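Long-range contacts in alkaline serine protease AL20 (Nesterenkonia abyssinica, PDB 3CP7), which cleaves peptide bonds as a thermostable secreted endopeptidase, probably through the nucleophilic serine of a trypsin-like active site working under alkaline conditions: residues 87-95 / 201-211; 115-126 / 175-184. One frame throughout, in Å; residues are numbered along the deposited sequence.

Contact 1 (87-95 / 201-211); sequences DFEHDYAFA and PYFGSGAQQNY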
loop_
_atom_site.group_PDB
_atom_site.type_symbol
_atom_site.label_atom_id
_atom_site.label_comp_id
_atom_site.label_asym_id
_atom_site.label_seq_id
_atom_site.Cartn_x
_atom_site.Cartn_y
_atom_site.Cartn_z
ATOM N N ASP A 87 -10.066 -1.524 -8.989
ATOM C CA ASP A 87 -11.237 -0.706 -8.673
ATOM C C ASP A 87 -10.987 0.732 -9.106
ATOM O O ASP A 87 -10.191 1.442 -8.482
ATOM C CB ASP A 87 -11.465 -0.763 -7.163
ATOM C CG ASP A 87 -12.713 -0.022 -6.704
ATOM O OD1 ASP A 87 -13.364 0.695 -7.498
ATOM O OD2 ASP A 87 -13.049 -0.163 -5.509
ATOM N N PHE A 88 -11.683 1.181 -10.146
ATOM C CA PHE A 88 -11.482 2.540 -10.656
ATOM C C PHE A 88 -11.890 3.642 -9.674
ATOM O O PHE A 88 -11.417 4.782 -9.803
ATOM C CB PHE A 88 -12.149 2.745 -12.022
ATOM C CG PHE A 88 -11.367 2.153 -13.163
ATOM C CD1 PHE A 88 -11.755 0.951 -13.746
ATOM C CD2 PHE A 88 -10.216 2.784 -13.626
ATOM C CE1 PHE A 88 -11.009 0.401 -14.798
ATOM C CE2 PHE A 88 -9.467 2.243 -14.680
ATOM C CZ PHE A 88 -9.880 1.052 -15.260
ATOM N N GLU A 89 -12.722 3.320 -8.683
ATOM C CA GLU A 89 -13.003 4.335 -7.658
ATOM C C GLU A 89 -11.739 4.753 -6.912
ATOM O O GLU A 89 -11.714 5.811 -6.283
ATOM C CB GLU A 89 -14.066 3.873 -6.656
ATOM C CG GLU A 89 -15.470 3.799 -7.239
ATOM C CD GLU A 89 -16.554 3.633 -6.196
ATOM O OE1 GLU A 89 -16.268 3.116 -5.092
ATOM O OE2 GLU A 89 -17.700 4.031 -6.502
ATOM N N HIS A 90 -10.700 3.914 -6.983
ATOM C CA HIS A 90 -9.452 4.186 -6.267
ATOM C C HIS A 90 -8.243 4.107 -7.179
ATOM O O HIS A 90 -7.168 3.687 -6.756
ATOM C CB HIS A 90 -9.318 3.265 -5.045
ATOM C CG HIS A 90 -10.465 3.410 -4.098
ATOM N ND1 HIS A 90 -10.534 4.427 -3.171
ATOM C CD2 HIS A 90 -11.622 2.717 -3.986
ATOM C CE1 HIS A 90 -11.670 4.334 -2.504
ATOM N NE2 HIS A 90 -12.357 3.318 -2.991
ATOM N N ASP A 91 -8.396 4.559 -8.421
ATOM C CA ASP A 91 -7.272 4.555 -9.351
ATOM C C ASP A 91 -6.395 5.783 -9.121
ATOM O O ASP A 91 -6.269 6.645 -9.993
ATOM C CB ASP A 91 -7.729 4.502 -10.815
ATOM C CG ASP A 91 -6.574 4.320 -11.783
ATOM O OD1 ASP A 91 -6.740 4.607 -12.989
ATOM O OD2 ASP A 91 -5.487 3.886 -11.346
ATOM N N TYR A 92 -5.819 5.866 -7.924
ATOM C CA TYR A 92 -4.846 6.896 -7.575
ATOM C C TYR A 92 -3.687 6.213 -6.850
ATOM O O TYR A 92 -3.814 5.088 -6.342
ATOM C CB TYR A 92 -5.466 8.000 -6.697
ATOM C CG TYR A 92 -6.241 7.460 -5.525
ATOM C CD1 TYR A 92 -7.641 7.427 -5.545
ATOM C CD2 TYR A 92 -5.594 6.942 -4.400
ATOM C CE1 TYR A 92 -8.364 6.901 -4.480
ATOM C CE2 TYR A 92 -6.305 6.407 -3.338
ATOM C CZ TYR A 92 -7.698 6.384 -3.379
ATOM O OH TYR A 92 -8.412 5.847 -2.331
ATOM N N ALA A 93 -2.554 6.904 -6.805
ATOM C CA ALA A 93 -1.346 6.338 -6.228
ATOM C C ALA A 93 -0.321 7.427 -6.055
ATOM O O ALA A 93 -0.486 8.538 -6.548
ATOM C CB ALA A 93 -0.793 5.235 -7.125
ATOM N N PHE A 94 0.748 7.085 -5.352
ATOM C CA PHE A 94 1.845 8.014 -5.142
ATOM C C PHE A 94 3.137 7.282 -5.386
ATOM O O PHE A 94 3.252 6.100 -5.043
ATOM C CB PHE A 94 1.786 8.567 -3.709
ATOM C CG PHE A 94 0.506 9.289 -3.415
ATOM C CD1 PHE A 94 0.377 10.641 -3.731
ATOM C CD2 PHE A 94 -0.600 8.606 -2.905
ATOM C CE1 PHE A 94 -0.814 11.312 -3.514
ATOM C CE2 PHE A 94 -1.791 9.266 -2.695
ATOM C CZ PHE A 94 -1.915 10.614 -3.017
ATOM N N ALA A 95 4.107 7.966 -5.975
ATOM C CA ALA A 95 5.446 7.397 -6.110
ATOM C C ALA A 95 6.405 8.256 -5.313
ATOM O O ALA A 95 6.405 9.488 -5.418
ATOM C CB ALA A 95 5.863 7.326 -7.579
ATOM N N PRO A 201 -10.727 9.804 -10.076
ATOM C CA PRO A 201 -11.323 9.293 -8.846
ATOM C C PRO A 201 -11.608 10.377 -7.814
ATOM O O PRO A 201 -10.916 11.407 -7.771
ATOM C CB PRO A 201 -10.255 8.323 -8.321
ATOM C CG PRO A 201 -8.955 8.923 -8.834
ATOM C CD PRO A 201 -9.308 9.407 -10.215
ATOM N N TYR A 202 -12.591 10.126 -6.961
ATOM C CA TYR A 202 -12.857 11.044 -5.865
ATOM C C TYR A 202 -11.720 10.982 -4.845
ATOM O O TYR A 202 -11.337 9.901 -4.381
ATOM C CB TYR A 202 -14.211 10.742 -5.204
ATOM C CG TYR A 202 -14.553 11.735 -4.122
ATOM C CD1 TYR A 202 -14.406 11.396 -2.779
ATOM C CD2 TYR A 202 -14.982 13.022 -4.447
ATOM C CE1 TYR A 202 -14.696 12.319 -1.780
ATOM C CE2 TYR A 202 -15.271 13.950 -3.447
ATOM C CZ TYR A 202 -15.133 13.581 -2.124
ATOM O OH TYR A 202 -15.405 14.500 -1.134
ATOM N N PHE A 203 -11.177 12.143 -4.493
ATOM C CA PHE A 203 -10.142 12.187 -3.459
ATOM C C PHE A 203 -10.818 12.288 -2.089
ATOM O O PHE A 203 -11.136 13.389 -1.609
ATOM C CB PHE A 203 -9.178 13.356 -3.689
ATOM C CG PHE A 203 -7.946 13.003 -4.514
ATOM C CD1 PHE A 203 -7.917 11.913 -5.405
ATOM C CD2 PHE A 203 -6.816 13.804 -4.419
ATOM C CE1 PHE A 203 -6.749 11.616 -6.144
ATOM C CE2 PHE A 203 -5.663 13.524 -5.178
ATOM C CZ PHE A 203 -5.635 12.434 -6.034
ATOM N N GLY A 204 -11.056 11.129 -1.485
ATOM C CA GLY A 204 -11.699 11.059 -0.182
ATOM C C GLY A 204 -10.739 10.622 0.900
ATOM O O GLY A 204 -9.538 10.867 0.803
ATOM N N SER A 205 -11.254 9.931 1.910
ATOM C CA SER A 205 -10.429 9.518 3.042
ATOM C C SER A 205 -9.434 8.417 2.675
ATOM O O SER A 205 -8.370 8.311 3.288
ATOM C CB SER A 205 -11.292 9.077 4.212
ATOM O OG SER A 205 -12.208 8.070 3.824
ATOM N N GLY A 206 -9.770 7.597 1.679
ATOM C CA GLY A 206 -8.826 6.585 1.194
ATOM C C GLY A 206 -7.602 7.257 0.603
ATOM O O GLY A 206 -6.453 6.944 0.972
ATOM N N ALA A 207 -7.842 8.193 -0.313
ATOM C CA ALA A 207 -6.756 8.940 -0.929
ATOM C C ALA A 207 -5.976 9.721 0.127
ATOM O O ALA A 207 -4.751 9.762 0.072
ATOM C CB ALA A 207 -7.281 9.851 -2.010
ATOM N N GLN A 208 -6.667 10.322 1.096
ATOM C CA GLN A 208 -5.961 11.110 2.104
ATOM C C GLN A 208 -5.025 10.251 2.948
ATOM O O GLN A 208 -3.876 10.624 3.188
ATOM C CB GLN A 208 -6.936 11.831 3.020
ATOM C CG GLN A 208 -6.194 12.717 4.015
ATOM C CD GLN A 208 -7.065 13.739 4.676
ATOM O OE1 GLN A 208 -8.281 13.613 4.693
ATOM N NE2 GLN A 208 -6.437 14.754 5.253
ATOM N N GLN A 209 -5.514 9.103 3.392
ATOM C CA GLN A 209 -4.698 8.214 4.204
ATOM C C GLN A 209 -3.549 7.572 3.415
ATOM O O GLN A 209 -2.474 7.364 3.957
ATOM C CB GLN A 209 -5.565 7.167 4.883
ATOM C CG GLN A 209 -6.479 7.789 5.936
ATOM C CD GLN A 209 -7.377 6.793 6.592
ATOM O OE1 GLN A 209 -7.191 6.450 7.759
ATOM N NE2 GLN A 209 -8.361 6.309 5.851
ATOM N N ASN A 210 -3.776 7.279 2.130
ATOM C CA ASN A 210 -2.708 6.776 1.264
ATOM C C ASN A 210 -1.638 7.860 1.093
ATOM O O ASN A 210 -0.440 7.582 1.180
ATOM C CB ASN A 210 -3.315 6.365 -0.087
ATOM C CG ASN A 210 -2.488 5.335 -0.868
ATOM O OD1 ASN A 210 -1.921 4.366 -0.293
ATOM N ND2 ASN A 210 -2.615 5.406 -2.213
ATOM N N TYR A 211 -2.077 9.098 0.859
ATOM C CA TYR A 211 -1.166 10.239 0.793
ATOM C C TYR A 211 -0.382 10.459 2.099
ATOM O O TYR A 211 0.839 10.660 2.065
ATOM C CB TYR A 211 -1.934 11.522 0.434
ATOM C CG TYR A 211 -1.157 12.772 0.757
ATOM C CD1 TYR A 211 -1.433 13.497 1.913
ATOM C CD2 TYR A 211 -0.117 13.210 -0.072
ATOM C CE1 TYR A 211 -0.699 14.636 2.235
ATOM C CE2 TYR A 211 0.619 14.345 0.241
ATOM C CZ TYR A 211 0.308 15.053 1.390
ATOM O OH TYR A 211 1.030 16.182 1.711
HETATM O O HOH W 1 -13.739 7.597 -7.157
HETATM O O HOH W 2 -12.062 7.368 -3.987
#
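Y92 lays its ring against the first turns of helix 205-214, with the A207 methyl over one face (CB 3.8 Å from the ring centroid), a CH-pi contact; the carbonyl O of H90 stands over the opposite face. At the ring's edge, P201 CG comes to 3.8 Å from Y92 CD1, while N210 ND2 meets the edge on the CD2 side. The phenol reaches G206, where a side chain would collide with Y92 OH, so glycine suits the place. Y92 OH is hydrogen-bonded to H90 ND1 at 2.7 Å, and a phenylalanine here would probably leave that imidazole nitrogen without its mate and freer to turn. F94, its CG beside the backbone N (chi1 -60°), brings its ring against the helix backbone: Y211 CA lies over the face, and F94 CZ is 3.6 Å from Y211 CB. N210 ND2, at the edge of this ring too, is buried without a polar partner. P201 also packs its CB 3.5 Å from E89 O, which two waters link to the backbone of Y202. The contact fastens the C-terminal helix to the first barrel, where F94 touches T35 and A37 of strand 35-38 and D91, probably the triad aspartate, bonds both H41 and S188.

Contact 2 (115-126 / 175-184); sequences IAFNQPRGQYYS and LGNGTGGAQN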
loop_
_atom_site.group_PDB
_atom_site.type_symbol
_atom_site.label_atom_id
_atom_site.label_comp_id
_atom_site.label_asym_id
_atom_site.label_seq_id
_atom_site.Cartn_x
_atom_site.Cartn_y
_atom_site.Cartn_z
ATOM N N ILE A 115 -2.431 19.575 -1.874
ATOM C CA ILE A 115 -3.342 18.484 -2.220
ATOM C C ILE A 115 -4.500 18.535 -1.237
ATOM O O ILE A 115 -4.307 18.815 -0.052
ATOM C CB ILE A 115 -2.590 17.128 -2.239
ATOM C CG1 ILE A 115 -3.494 15.981 -2.711
ATOM C CG2 ILE A 115 -1.941 16.840 -0.874
ATOM C CD1 ILE A 115 -2.723 14.704 -3.024
ATOM N N ALA A 116 -5.705 18.299 -1.748
ATOM C CA ALA A 116 -6.943 18.442 -0.973
ATOM C C ALA A 116 -7.793 17.182 -1.071
ATOM O O ALA A 116 -7.819 16.504 -2.108
ATOM C CB ALA A 116 -7.749 19.655 -1.453
ATOM N N PHE A 117 -8.502 16.888 0.011
ATOM C CA PHE A 117 -9.355 15.699 0.103
ATOM C C PHE A 117 -10.700 16.074 0.687
ATOM O O PHE A 117 -10.843 17.116 1.358
ATOM C CB PHE A 117 -8.693 14.649 0.991
ATOM C CG PHE A 117 -7.269 14.365 0.618
ATOM C CD1 PHE A 117 -6.973 13.455 -0.387
ATOM C CD2 PHE A 117 -6.225 15.034 1.255
ATOM C CE1 PHE A 117 -5.658 13.199 -0.756
ATOM C CE2 PHE A 117 -4.901 14.773 0.903
ATOM C CZ PHE A 117 -4.614 13.854 -0.090
ATOM N N ASN A 118 -11.686 15.210 0.451
ATOM C CA ASN A 118 -13.023 15.405 1.016
ATOM C C ASN A 118 -13.598 16.773 0.700
ATOM O O ASN A 118 -14.187 17.449 1.561
ATOM C CB ASN A 118 -13.040 15.079 2.513
ATOM C CG ASN A 118 -12.834 13.603 2.764
ATOM O OD1 ASN A 118 -13.530 12.769 2.187
ATOM N ND2 ASN A 118 -11.865 13.274 3.595
ATOM N N GLN A 119 -13.427 17.156 -0.559
ATOM C CA GLN A 119 -13.963 18.395 -1.097
ATOM C C GLN A 119 -15.302 18.120 -1.789
ATOM O O GLN A 119 -15.616 16.971 -2.086
ATOM C CB GLN A 119 -12.959 19.004 -2.075
ATOM C CG GLN A 119 -11.617 19.323 -1.430
ATOM C CD GLN A 119 -11.748 20.324 -0.291
ATOM O OE1 GLN A 119 -12.239 21.435 -0.488
ATOM N NE2 GLN A 119 -11.316 19.937 0.898
ATOM N N PRO A 120 -16.101 19.174 -2.052
ATOM C CA PRO A 120 -17.364 18.930 -2.739
ATOM C C PRO A 120 -17.187 18.271 -4.103
ATOM O O PRO A 120 -16.153 18.441 -4.758
ATOM C CB PRO A 120 -17.941 20.341 -2.912
ATOM C CG PRO A 120 -17.348 21.120 -1.796
ATOM C CD PRO A 120 -15.940 20.594 -1.696
ATOM N N ARG A 121 -18.201 17.518 -4.507
ATOM C CA ARG A 121 -18.321 17.043 -5.876
ATOM C C ARG A 121 -18.771 18.182 -6.790
ATOM O O ARG A 121 -19.346 19.170 -6.325
ATOM C CB ARG A 121 -19.323 15.884 -5.940
ATOM C CG ARG A 121 -18.897 14.675 -5.115
ATOM C CD ARG A 121 -19.902 13.523 -5.195
ATOM N NE ARG A 121 -19.943 12.887 -6.514
ATOM C CZ ARG A 121 -19.043 12.009 -6.963
ATOM N NH1 ARG A 121 -18.019 11.665 -6.201
ATOM N NH2 ARG A 121 -19.144 11.493 -8.180
ATOM N N GLY A 122 -18.508 18.045 -8.083
ATOM C CA GLY A 122 -19.036 18.977 -9.075
ATOM C C GLY A 122 -18.314 20.301 -9.151
ATOM O O GLY A 122 -18.874 21.291 -9.634
ATOM N N GLN A 123 -17.058 20.320 -8.715
ATOM C CA GLN A 123 -16.238 21.524 -8.805
ATOM C C GLN A 123 -15.658 21.718 -10.206
ATOM O O GLN A 123 -15.674 20.805 -11.030
ATOM C CB GLN A 123 -15.093 21.460 -7.794
ATOM C CG GLN A 123 -15.528 21.351 -6.339
ATOM C CD GLN A 123 -15.913 22.681 -5.753
ATOM O OE1 GLN A 123 -15.136 23.295 -5.016
ATOM N NE2 GLN A 123 -17.103 23.154 -6.095
ATOM N N TYR A 124 -15.135 22.917 -10.456
ATOM C CA TYR A 124 -14.454 23.243 -11.695
ATOM C C TYR A 124 -12.969 22.880 -11.574
ATOM O O TYR A 124 -12.321 23.195 -10.567
ATOM C CB TYR A 124 -14.605 24.741 -11.995
ATOM C CG TYR A 124 -13.997 25.179 -13.304
ATOM C CD1 TYR A 124 -14.726 25.139 -14.486
ATOM C CD2 TYR A 124 -12.686 25.638 -13.359
ATOM C CE1 TYR A 124 -14.161 25.548 -15.690
ATOM C CE2 TYR A 124 -12.118 26.040 -14.552
ATOM C CZ TYR A 124 -12.855 25.996 -15.714
ATOM O OH TYR A 124 -12.273 26.413 -16.896
ATOM N N TYR A 125 -12.447 22.242 -12.616
ATOM C CA TYR A 125 -11.077 21.757 -12.635
ATOM C C TYR A 125 -10.309 22.189 -13.860
ATOM O O TYR A 125 -10.881 22.403 -14.936
ATOM C CB TYR A 125 -11.056 20.221 -12.628
ATOM C CG TYR A 125 -11.491 19.594 -11.328
ATOM C CD1 TYR A 125 -12.802 19.151 -11.151
ATOM C CD2 TYR A 125 -10.593 19.455 -10.261
ATOM C CE1 TYR A 125 -13.210 18.570 -9.957
ATOM C CE2 TYR A 125 -10.991 18.875 -9.058
ATOM C CZ TYR A 125 -12.315 18.442 -8.911
ATOM O OH TYR A 125 -12.742 17.862 -7.747
ATOM N N SER A 126 -8.992 22.269 -13.679
ATOM C CA SER A 126 -8.024 22.313 -14.753
ATOM C C SER A 126 -7.164 21.057 -14.632
ATOM O O SER A 126 -6.505 20.848 -13.603
ATOM C CB SER A 126 -7.148 23.558 -14.610
ATOM O OG SER A 126 -7.943 24.728 -14.697
ATOM N N LEU A 175 -8.125 22.072 -8.592
ATOM C CA LEU A 175 -9.298 22.901 -8.357
ATOM C C LEU A 175 -9.075 24.288 -8.957
ATOM O O LEU A 175 -8.016 24.887 -8.766
ATOM C CB LEU A 175 -9.597 22.991 -6.861
ATOM C CG LEU A 175 -10.138 21.677 -6.293
ATOM C CD1 LEU A 175 -9.971 21.601 -4.778
ATOM C CD2 LEU A 175 -11.590 21.482 -6.691
ATOM N N GLY A 176 -10.068 24.779 -9.696
ATOM C CA GLY A 176 -10.022 26.135 -10.237
ATOM C C GLY A 176 -9.330 26.258 -11.580
ATOM O O GLY A 176 -9.183 25.268 -12.303
ATOM N N ASN A 177 -8.906 27.476 -11.933
ATOM C CA ASN A 177 -8.314 27.701 -13.252
ATOM C C ASN A 177 -6.800 27.797 -13.169
ATOM O O ASN A 177 -6.249 28.576 -12.383
ATOM C CB ASN A 177 -8.935 28.919 -13.986
ATOM C CG ASN A 177 -9.222 28.626 -15.494
ATOM O OD1 ASN A 177 -8.311 28.530 -16.315
ATOM N ND2 ASN A 177 -10.496 28.465 -15.834
ATOM N N GLY A 178 -6.133 26.972 -13.966
ATOM C CA GLY A 178 -4.682 26.989 -14.055
ATOM C C GLY A 178 -3.988 25.898 -13.253
ATOM O O GLY A 178 -4.634 25.015 -12.677
ATOM N N THR A 179 -2.664 25.982 -13.209
ATOM C CA THR A 179 -1.834 24.952 -12.584
ATOM C C THR A 179 -1.550 25.170 -11.097
ATOM O O THR A 179 -0.897 24.338 -10.469
ATOM C CB THR A 179 -0.483 24.836 -13.303
ATOM O OG1 THR A 179 0.190 26.099 -13.245
ATOM C CG2 THR A 179 -0.676 24.449 -14.759
ATOM N N GLY A 180 -2.062 26.261 -10.531
ATOM C CA GLY A 180 -1.668 26.674 -9.181
ATOM C C GLY A 180 -2.549 26.237 -8.025
ATOM O O GLY A 180 -2.161 26.378 -6.866
ATOM N N GLY A 181 -3.736 25.710 -8.329
ATOM C CA GLY A 181 -4.676 25.281 -7.294
ATOM C C GLY A 181 -4.283 23.978 -6.612
ATOM O O GLY A 181 -3.279 23.349 -6.968
ATOM N N ALA A 182 -5.071 23.577 -5.620
ATOM C CA ALA A 182 -4.839 22.312 -4.926
ATOM C C ALA A 182 -5.195 21.143 -5.838
ATOM O O ALA A 182 -6.225 21.167 -6.521
ATOM C CB ALA A 182 -5.652 22.243 -3.630
ATOM N N GLN A 183 -4.330 20.131 -5.851
ATOM C CA GLN A 183 -4.653 18.915 -6.581
ATOM C C GLN A 183 -5.763 18.159 -5.873
ATOM O O GLN A 183 -5.729 17.987 -4.654
ATOM C CB GLN A 183 -3.420 18.023 -6.732
ATOM C CG GLN A 183 -3.755 16.740 -7.488
ATOM C CD GLN A 183 -2.555 16.011 -8.020
ATOM O OE1 GLN A 183 -1.405 16.432 -7.831
ATOM N NE2 GLN A 183 -2.809 14.909 -8.712
ATOM N N ASN A 184 -6.748 17.700 -6.638
ATOM C CA ASN A 184 -7.898 17.051 -6.043
ATOM C C ASN A 184 -8.440 15.848 -6.834
ATOM O O ASN A 184 -9.489 15.294 -6.498
ATOM C CB ASN A 184 -8.977 18.095 -5.763
ATOM C CG ASN A 184 -10.146 17.549 -4.968
ATOM O OD1 ASN A 184 -9.993 17.050 -3.832
ATOM N ND2 ASN A 184 -11.338 17.679 -5.537
#
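L175 and Y125 start away from each other at CB, but with CG anti to the carbonyl carbon in both (chi1 -71° and -70°) their ends return and lie side by side, L175 CD2 3.6 Å from Y125 CE2. Their backbones form an antiparallel non-hydrogen-bonded pair, CA to CA 4.8 Å. N184 instead sets CG anti to its backbone N (chi1 -172°), which leaves its amide plane nearly coplanar with the Y125 ring; N184 CB, 3.9 Å from Y125 CE2, lies at the ring edge. A tyrosine suits this place because its broad ring can pack on leucine along one flank. The leucine's branched end has a second partner in Q123, whose CB is 3.7 Å from L175 CD2. Nearby, the methyls of A116 and A182 meet at 4.0 Å between CB atoms, small groups that let the two chains come close. There A116 N donates to Q183 O at 2.9 Å, almost along the C=O axis. The other end is tied by G176 N, which gives Y124 O a nearly straight bond of 2.9 Å. G176 and G178 adopt backbone angles, positive phi with extended psi, in which any side chain would collide with the carbonyl just before it, so glycine fits both. S126 OG appears to bridge G176 O and G178 N, though its position is less certain. Within 115-126, Q119 folds back so that NE2 bonds F117 O. Strands 124-129 and 172-175 are neighbours in the second sheet of the trypsin-like fold, with 183-191 at its edge; Y125 meets W173 and bonds G146 through its backbone, Q183 OE1 takes a bond from N26, and I115 and F117 pack on helix 205-214.

Contact 1 is the more deeply buried of the two and chiefly apolar: aromatic faces and edges against helix 205-214 and the loop before it, with polar linkage across it left to waters. Contact 2 lies farther out, only partly buried, and relies more on backbone hydrogen bonds between strands and loops, supplemented by a leucine-tyrosine contact and a pair of alanine methyls. Contact 1 joins the first barrel to the C-terminal helix, whereas contact 2 knits together the second sheet and its loops. Both lean on helix 205-214, a partner in contact 1 and a neighbour packed by I115 and F117 in contact 2. They meet directly: Y202 OH probably bonds Q119 O, and F203 O probably accepts from N118 N.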